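Local coordinates for protein galectin-1 (Bufo arenarum, PDB 1A78) that binds beta-galactosides and probably a range of complex carbohydrates as a homodimeric secreted lectin, and may regulate apoptosis and cell differentiation, at residues N41-F46 with F90-Q95; S63-A68 with V111-P116; V77-Q82 with I99-G104. All coordinates share one frame; numbering follows the deposited sequence.

Contact 1 (N41-F46 with F90-Q95); sequences NFLLHF and FEYQTQ. With YIO (1-thio-beta-D-galactopyranose), chain C.
F90 drives the edge of its ring at the face of F46 in a T-shaped pair, centroids 5.9 Å apart and planes at 81°. The rim atom F90 CE2 comes 4.3 Å from F46 CG. Beside it, the methyl L44 CD2 lies obliquely beside the CD2–CE2 bond of the F90 ring, 3.8 Å from F90 CD2, the two side chains crossing at about a right angle. F90 is thus the bump that fits the notch between L44 and F46. Its side chain leaves the backbone toward the opposite sheet, and chi1 of -50° sets where the ring edge falls between the two. This is core packing of the galectin beta-sandwich: strand 41-49 belongs to the six-stranded sheet and strand 85-92 to the five-stranded one, and V33, L35 and I99 also pack against F90. A classic beta bulge, in which L43 and L44 both face L35, lets these two neighbouring residues point at the opposite sheet together. L43 CD2 only grazes the tyrosine ring, 4.4 Å from Y92 CE1, while the Y92 hydroxyl is hydrogen-bonded to the carbonyl of L115. On the other side of strand 41-49, H45 NE2 reaches O4 of the thiogalactose at 2.9 Å, a weak bond with an angle of 123°; N34 OD1 holds H45 ND1, which probably helps fix the imidazole's rotation.

Contact 2 (S63-A68 with V111-P116); sequences SKEADA and VRKVLP
S63 OG accepts one N-H from the guanidinium of R112 and, weakly, a second, tying strand 58-65 of the galectin beta-sandwich to the loop between strands 106-110 and 118-124. The stronger bond is R112 NE to S63 OG, 2.8 Å with an angle of 138°; the hydroxyl oxygen meets the guanidinium at its edge, tilted 24° from the plane. The weak one runs from R112 NH2 to S63 OG at 3.2 Å. The serine hydroxyl sits between its backbone N and carbonyl carbon (chi1 63°), presenting OG to the loop. R112 gets there by bending at chi2 and chi3, which lays the NE and NH2 edge alongside the serine.

Further along the strand, E65 and K113 cross at about a right angle. Carboxylate oxygen E65 OE2 packs on the aliphatic K113 CD at 4.0 Å. The charged ends stay farther apart, with E65 OE2 and K113 NZ separated by 4.9 Å. Their attraction is therefore probably loose, in keeping with the exposed position of both residues.

In the next shell, R112 NH2 also donates to the carbonyl of S71, a residue of the galactoside site, which helps fix the guanidinium. The R112 side chain and the thiogalactose have their nearest atoms about 7 Å apart, so the S63-R112 pair lies beside the sugar site without touching the sugar. The backbone of S63 pairs with G70 on the neighbouring strand 68-75. Between those two strands, a type I' turn closes the hairpin from E65 to A68, with backbone bonds in both directions: E65 N to A68 O and A68 N to E65 O, each 3.2 Å.

Contact 3 (V77-Q82 with I99-G104); sequences VFPFQQ and IKFSSG
P79 and the edge of F80 both approach the F101 ring from the same side, P79 over the face and F80 offset from it. P79 CG stands 4.2 Å from the F101 ring centroid, 27° off the normal, in a CH-pi contact. F80 comes in at 89° to the same ring in an offset T-shaped pair with centroids 5.6 Å apart; its leading atom F80 CZ lies 3.7 Å from F101 CE1. P79 CG also lies against one face of F80, toward the rim, so the proline occupies the angle between the two phenylalanines. F80 CD2 in turn lies over the centre of the F78 ring, while F78 CD1 sits at the edge of F80, in plane. At the outer margin P79 CB rests on the hydroxyl of S103, 3.7 Å from S103 OG, whose polar partner is D105 OD2. That serine is carried by the type I turn from F101 to G104, closed by a bond from G104 N to F101 O of 2.8 Å. On the inner side F46 and V88 extend the packing round F101, and F31 makes a further edge-to-face pair with F80. Against the end of strand 96-101, where the turn leads to strand 106-110, the loop between strands 68-75 and 85-92 thereby packs aromatic side chains over one end of the two-sheet beta-sandwich of the galectin fold.

Contact 1 is wholly buried, contact 3 partly so, and contact 2 lies on the surface, with chemistry to match: apolar and aromatic packing in the first two, charged and hydroxyl groups in the last. F46 and F101 touch, so contacts 1 and 3 share one aromatic core; outside it, E91 and K100 join neighbouring strands by a salt bridge. Contact 2 adjoins contact 1 at the opposite end: strands 41-49 and 58-65 are sheet neighbours, F42 N lies 2.8 Å from K64 O, and L43 packs against K113. Contacts 2 and 3 do not touch, lying on opposite sides of the chain's centre, about 25 Å between contact centres.

Contact 1 (N41-F46 with F90-Q95)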
# COMPACT_ATOMS: atom_id res chain seq x y z
N ASN A 41 -18.14 -1.97 2.88
CA ASN A 41 -18.35 -3.32 2.38
C ASN A 41 -17.07 -4.08 2.52
O ASN A 41 -16.13 -3.79 1.79
CB ASN A 41 -18.76 -3.32 0.90
CG ASN A 41 -20.06 -2.55 0.64
OD1 ASN A 41 -21.16 -3.09 0.73
ND2 ASN A 41 -19.91 -1.27 0.31
N PHE A 42 -17.01 -4.98 3.49
CA PHE A 42 -15.83 -5.81 3.74
C PHE A 42 -16.16 -7.25 3.43
O PHE A 42 -17.23 -7.74 3.77
CB PHE A 42 -15.41 -5.74 5.21
CG PHE A 42 -14.99 -4.37 5.66
CD1 PHE A 42 -14.46 -3.43 4.75
CD2 PHE A 42 -15.07 -4.02 7.01
CE1 PHE A 42 -14.02 -2.18 5.18
CE2 PHE A 42 -14.62 -2.76 7.45
CZ PHE A 42 -14.10 -1.85 6.54
N LEU A 43 -15.29 -7.91 2.68
CA LEU A 43 -15.46 -9.33 2.39
C LEU A 43 -14.94 -9.97 3.67
O LEU A 43 -15.52 -10.93 4.15
CB LEU A 43 -14.60 -9.73 1.19
CG LEU A 43 -15.19 -10.69 0.16
CD1 LEU A 43 -16.50 -10.14 -0.43
CD2 LEU A 43 -14.15 -10.92 -0.94
N LEU A 44 -13.93 -9.35 4.27
CA LEU A 44 -13.33 -9.81 5.50
C LEU A 44 -12.88 -8.68 6.41
O LEU A 44 -12.12 -7.83 5.97
CB LEU A 44 -12.09 -10.69 5.24
CG LEU A 44 -11.23 -11.08 6.49
CD1 LEU A 44 -12.07 -11.91 7.50
CD2 LEU A 44 -10.01 -11.89 6.12
N HIS A 45 -13.38 -8.67 7.64
CA HIS A 45 -12.96 -7.74 8.69
C HIS A 45 -12.29 -8.68 9.72
O HIS A 45 -12.97 -9.51 10.35
CB HIS A 45 -14.13 -6.99 9.35
CG HIS A 45 -13.77 -6.30 10.64
ND1 HIS A 45 -13.18 -5.05 10.70
CD2 HIS A 45 -13.94 -6.68 11.93
CE1 HIS A 45 -13.00 -4.69 11.96
NE2 HIS A 45 -13.46 -5.66 12.73
N PHE A 46 -10.97 -8.59 9.80
CA PHE A 46 -10.13 -9.40 10.67
C PHE A 46 -9.77 -8.55 11.89
O PHE A 46 -8.90 -7.70 11.82
CB PHE A 46 -8.88 -9.78 9.88
CG PHE A 46 -7.86 -10.51 10.67
CD1 PHE A 46 -6.90 -9.80 11.38
CD2 PHE A 46 -7.87 -11.89 10.73
CE1 PHE A 46 -5.96 -10.47 12.14
CE2 PHE A 46 -6.93 -12.57 11.49
CZ PHE A 46 -5.98 -11.86 12.20
N PHE A 90 -3.15 -13.16 3.66
CA PHE A 90 -4.49 -13.52 3.26
C PHE A 90 -4.42 -14.00 1.84
O PHE A 90 -3.97 -13.27 0.96
CB PHE A 90 -5.42 -12.29 3.31
CG PHE A 90 -5.34 -11.53 4.56
CD1 PHE A 90 -4.38 -10.55 4.73
CD2 PHE A 90 -6.21 -11.82 5.62
CE1 PHE A 90 -4.27 -9.86 5.94
CE2 PHE A 90 -6.11 -11.14 6.83
CZ PHE A 90 -5.15 -10.16 7.00
N GLU A 91 -4.93 -15.19 1.62
CA GLU A 91 -4.94 -15.79 0.32
C GLU A 91 -6.39 -15.83 -0.08
O GLU A 91 -7.24 -16.28 0.70
CB GLU A 91 -4.37 -17.20 0.44
CG GLU A 91 -4.15 -17.91 -0.88
CD GLU A 91 -3.87 -19.38 -0.65
OE1 GLU A 91 -2.94 -19.72 0.13
OE2 GLU A 91 -4.63 -20.20 -1.20
N TYR A 92 -6.69 -15.37 -1.29
CA TYR A 92 -8.05 -15.32 -1.78
C TYR A 92 -8.34 -16.44 -2.75
O TYR A 92 -7.61 -16.64 -3.72
CB TYR A 92 -8.29 -13.96 -2.44
CG TYR A 92 -9.64 -13.76 -3.09
CD1 TYR A 92 -10.80 -14.33 -2.56
CD2 TYR A 92 -9.77 -12.96 -4.22
CE1 TYR A 92 -12.04 -14.10 -3.14
CE2 TYR A 92 -11.02 -12.72 -4.81
CZ TYR A 92 -12.14 -13.29 -4.26
OH TYR A 92 -13.37 -13.04 -4.84
N GLN A 93 -9.37 -17.21 -2.44
CA GLN A 93 -9.85 -18.29 -3.27
C GLN A 93 -11.33 -17.91 -3.47
O GLN A 93 -11.91 -17.22 -2.64
CB GLN A 93 -9.67 -19.62 -2.54
CG GLN A 93 -8.19 -19.97 -2.22
CD GLN A 93 -7.39 -20.40 -3.47
OE1 GLN A 93 -7.95 -20.91 -4.43
NE2 GLN A 93 -6.08 -20.16 -3.44
N THR A 94 -11.95 -18.31 -4.57
CA THR A 94 -13.33 -17.89 -4.82
C THR A 94 -14.39 -18.29 -3.78
O THR A 94 -15.50 -17.75 -3.76
CB THR A 94 -13.83 -18.39 -6.20
OG1 THR A 94 -13.44 -19.76 -6.39
CG2 THR A 94 -13.24 -17.53 -7.32
N GLN A 95 -14.04 -19.25 -2.92
CA GLN A 95 -14.97 -19.75 -1.93
C GLN A 95 -14.64 -19.38 -0.50
O GLN A 95 -15.54 -19.29 0.34
CB GLN A 95 -15.07 -21.28 -2.06
CG GLN A 95 -13.70 -21.96 -2.28
CD GLN A 95 -13.78 -23.48 -2.29
OE1 GLN A 95 -12.93 -24.17 -1.71
NE2 GLN A 95 -14.82 -24.02 -2.94
C1 YIO C . -18.42 -4.85 16.40
C2 YIO C . -17.24 -3.91 16.27
C3 YIO C . -16.85 -3.77 14.81
C4 YIO C . -16.48 -5.13 14.29
C5 YIO C . -17.66 -6.09 14.49
C6 YIO C . -17.32 -7.51 14.11
O2 YIO C . -17.59 -2.65 16.79
O3 YIO C . -15.73 -2.91 14.71
O4 YIO C . -15.33 -5.60 14.99
O5 YIO C . -18.09 -6.13 15.87
O6 YIO C . -18.52 -8.25 13.92
S1 YIO C . -18.57 -5.14 18.18

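Contact 2 (S63-A68 with V111-P116)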
# COMPACT_ATOMS: atom_id res chain seq x y z
N SER A 63 -18.04 -10.12 7.94
CA SER A 63 -18.18 -9.51 6.62
C SER A 63 -19.10 -8.32 6.88
O SER A 63 -19.78 -8.28 7.90
CB SER A 63 -18.82 -10.47 5.64
OG SER A 63 -20.14 -10.78 6.04
N LYS A 64 -19.12 -7.38 5.95
CA LYS A 64 -19.94 -6.20 6.08
C LYS A 64 -20.41 -5.82 4.69
O LYS A 64 -19.63 -5.79 3.74
CB LYS A 64 -19.14 -5.05 6.69
CG LYS A 64 -20.04 -3.86 7.00
CD LYS A 64 -19.38 -2.76 7.79
CE LYS A 64 -18.37 -2.02 6.97
NZ LYS A 64 -17.77 -0.96 7.82
N GLU A 65 -21.71 -5.60 4.56
CA GLU A 65 -22.29 -5.19 3.30
C GLU A 65 -23.22 -4.01 3.56
O GLU A 65 -24.21 -4.13 4.28
CB GLU A 65 -23.07 -6.33 2.64
CG GLU A 65 -23.77 -5.87 1.37
CD GLU A 65 -24.26 -7.01 0.49
OE1 GLU A 65 -25.18 -7.74 0.92
OE2 GLU A 65 -23.72 -7.14 -0.64
N ALA A 66 -22.86 -2.86 3.00
CA ALA A 66 -23.66 -1.66 3.17
C ALA A 66 -23.76 -1.27 4.66
O ALA A 66 -24.82 -0.89 5.17
CB ALA A 66 -25.05 -1.85 2.56
N ASP A 67 -22.62 -1.39 5.34
CA ASP A 67 -22.51 -1.05 6.76
C ASP A 67 -23.18 -1.98 7.76
O ASP A 67 -23.10 -1.76 8.97
CB ASP A 67 -22.92 0.40 7.01
CG ASP A 67 -21.86 1.37 6.57
OD1 ASP A 67 -20.69 1.17 6.98
OD2 ASP A 67 -22.21 2.30 5.80
N ALA A 68 -23.82 -3.02 7.25
CA ALA A 68 -24.47 -3.99 8.10
C ALA A 68 -23.55 -5.20 8.30
O ALA A 68 -23.24 -5.91 7.34
CB ALA A 68 -25.79 -4.43 7.48
N VAL A 111 -16.23 -16.76 1.80
CA VAL A 111 -16.44 -15.63 0.93
C VAL A 111 -17.94 -15.55 0.72
O VAL A 111 -18.52 -16.33 -0.02
CB VAL A 111 -15.70 -15.83 -0.41
CG1 VAL A 111 -16.24 -14.85 -1.45
CG2 VAL A 111 -14.22 -15.59 -0.19
N ARG A 112 -18.57 -14.59 1.40
CA ARG A 112 -20.02 -14.44 1.32
C ARG A 112 -20.47 -13.72 0.05
O ARG A 112 -21.65 -13.71 -0.29
CB ARG A 112 -20.54 -13.80 2.61
CG ARG A 112 -19.77 -14.37 3.81
CD ARG A 112 -20.55 -14.50 5.11
NE ARG A 112 -20.01 -13.61 6.12
CZ ARG A 112 -19.94 -13.87 7.43
NH1 ARG A 112 -20.35 -15.02 7.92
NH2 ARG A 112 -19.49 -12.93 8.25
N LYS A 113 -19.50 -13.24 -0.72
CA LYS A 113 -19.76 -12.56 -1.98
C LYS A 113 -18.52 -12.68 -2.84
O LYS A 113 -17.46 -12.18 -2.47
CB LYS A 113 -20.06 -11.08 -1.74
CG LYS A 113 -20.30 -10.31 -3.01
CD LYS A 113 -20.80 -8.93 -2.71
CE LYS A 113 -21.01 -8.18 -4.01
NZ LYS A 113 -21.98 -8.87 -4.92
N VAL A 114 -18.64 -13.37 -3.97
CA VAL A 114 -17.48 -13.51 -4.83
C VAL A 114 -17.35 -12.32 -5.78
O VAL A 114 -18.29 -11.95 -6.48
CB VAL A 114 -17.42 -14.83 -5.61
CG1 VAL A 114 -16.01 -15.41 -5.51
CG2 VAL A 114 -18.42 -15.83 -5.08
N LEU A 115 -16.20 -11.68 -5.68
CA LEU A 115 -15.85 -10.51 -6.46
C LEU A 115 -14.82 -10.98 -7.47
O LEU A 115 -14.04 -11.89 -7.17
CB LEU A 115 -15.19 -9.47 -5.54
CG LEU A 115 -16.05 -9.00 -4.36
CD1 LEU A 115 -15.24 -8.17 -3.38
CD2 LEU A 115 -17.25 -8.24 -4.90
N PRO A 116 -14.85 -10.42 -8.69
CA PRO A 116 -13.89 -10.79 -9.74
C PRO A 116 -12.45 -10.51 -9.23
O PRO A 116 -11.50 -11.15 -9.67
CB PRO A 116 -14.27 -9.86 -10.88
CG PRO A 116 -15.74 -9.68 -10.70
CD PRO A 116 -15.89 -9.51 -9.22

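Contact 3 (V77-Q82 with I99-G104)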
# COMPACT_ATOMS: atom_id res chain seq x y z
N VAL A 77 -7.05 -18.88 18.62
CA VAL A 77 -5.61 -18.74 18.44
C VAL A 77 -5.30 -17.24 18.39
O VAL A 77 -5.90 -16.51 17.61
CB VAL A 77 -5.11 -19.45 17.15
CG1 VAL A 77 -3.66 -19.07 16.86
CG2 VAL A 77 -5.20 -20.95 17.33
N PHE A 78 -4.35 -16.81 19.20
CA PHE A 78 -3.98 -15.40 19.28
C PHE A 78 -2.46 -15.25 19.37
O PHE A 78 -1.89 -15.11 20.45
CB PHE A 78 -4.64 -14.79 20.53
CG PHE A 78 -4.63 -13.30 20.57
CD1 PHE A 78 -5.66 -12.57 19.99
CD2 PHE A 78 -3.65 -12.62 21.25
CE1 PHE A 78 -5.70 -11.20 20.11
CE2 PHE A 78 -3.69 -11.25 21.37
CZ PHE A 78 -4.72 -10.54 20.80
N PRO A 79 -1.79 -15.26 18.22
CA PRO A 79 -0.33 -15.13 18.22
C PRO A 79 0.18 -13.69 18.19
O PRO A 79 1.15 -13.41 17.49
CB PRO A 79 0.05 -15.88 16.95
CG PRO A 79 -1.06 -15.50 16.02
CD PRO A 79 -2.30 -15.59 16.88
N PHE A 80 -0.42 -12.80 18.98
CA PHE A 80 0.00 -11.40 18.97
C PHE A 80 0.39 -10.83 20.33
O PHE A 80 -0.22 -11.16 21.35
CB PHE A 80 -1.09 -10.51 18.36
CG PHE A 80 -1.72 -11.07 17.13
CD1 PHE A 80 -1.14 -10.90 15.89
CD2 PHE A 80 -2.92 -11.76 17.21
CE1 PHE A 80 -1.74 -11.39 14.74
CE2 PHE A 80 -3.54 -12.25 16.07
CZ PHE A 80 -2.95 -12.06 14.83
N GLN A 81 1.38 -9.94 20.33
CA GLN A 81 1.87 -9.28 21.54
C GLN A 81 1.78 -7.78 21.33
O GLN A 81 2.04 -7.28 20.23
CB GLN A 81 3.33 -9.61 21.81
CG GLN A 81 3.60 -11.03 22.21
CD GLN A 81 5.07 -11.32 22.30
OE1 GLN A 81 5.64 -11.96 21.41
NE2 GLN A 81 5.71 -10.85 23.38
N GLN A 82 1.46 -7.06 22.40
CA GLN A 82 1.38 -5.61 22.33
C GLN A 82 2.79 -5.08 22.20
O GLN A 82 3.77 -5.75 22.55
CB GLN A 82 0.72 -5.06 23.59
CG GLN A 82 -0.75 -5.38 23.70
CD GLN A 82 -1.34 -4.92 25.02
OE1 GLN A 82 -2.21 -4.05 25.06
NE2 GLN A 82 -0.83 -5.49 26.11
N ILE A 99 -6.32 -17.33 6.03
CA ILE A 99 -5.51 -16.42 6.82
C ILE A 99 -4.37 -17.22 7.48
O ILE A 99 -4.63 -18.24 8.12
CB ILE A 99 -6.35 -15.72 7.94
CG1 ILE A 99 -7.56 -14.98 7.34
CG2 ILE A 99 -5.48 -14.73 8.70
CD1 ILE A 99 -8.83 -15.78 7.20
N LYS A 100 -3.12 -16.77 7.31
CA LYS A 100 -1.98 -17.47 7.88
C LYS A 100 -1.14 -16.52 8.70
O LYS A 100 -0.96 -15.36 8.32
CB LYS A 100 -1.13 -18.13 6.79
CG LYS A 100 -1.85 -18.30 5.45
CD LYS A 100 -1.30 -19.46 4.62
CE LYS A 100 -1.93 -19.50 3.21
NZ LYS A 100 -1.46 -20.66 2.35
N PHE A 101 -0.65 -17.01 9.82
CA PHE A 101 0.15 -16.23 10.76
C PHE A 101 1.59 -16.65 10.64
O PHE A 101 1.88 -17.78 10.26
CB PHE A 101 -0.37 -16.46 12.19
CG PHE A 101 -1.83 -16.12 12.38
CD1 PHE A 101 -2.29 -14.82 12.16
CD2 PHE A 101 -2.76 -17.11 12.66
CE1 PHE A 101 -3.64 -14.52 12.21
CE2 PHE A 101 -4.11 -16.82 12.71
CZ PHE A 101 -4.55 -15.53 12.49
N SER A 102 2.50 -15.74 10.96
CA SER A 102 3.93 -16.04 10.89
C SER A 102 4.21 -17.30 11.70
O SER A 102 5.14 -18.06 11.42
CB SER A 102 4.75 -14.88 11.42
OG SER A 102 4.21 -14.42 12.65
N SER A 103 3.34 -17.52 12.68
CA SER A 103 3.41 -18.65 13.59
C SER A 103 3.04 -19.99 12.92
O SER A 103 2.88 -21.01 13.59
CB SER A 103 2.45 -18.38 14.76
OG SER A 103 1.12 -18.18 14.30
N GLY A 104 2.86 -19.98 11.61
CA GLY A 104 2.48 -21.21 10.93
C GLY A 104 0.98 -21.43 11.03
O GLY A 104 0.39 -22.08 10.17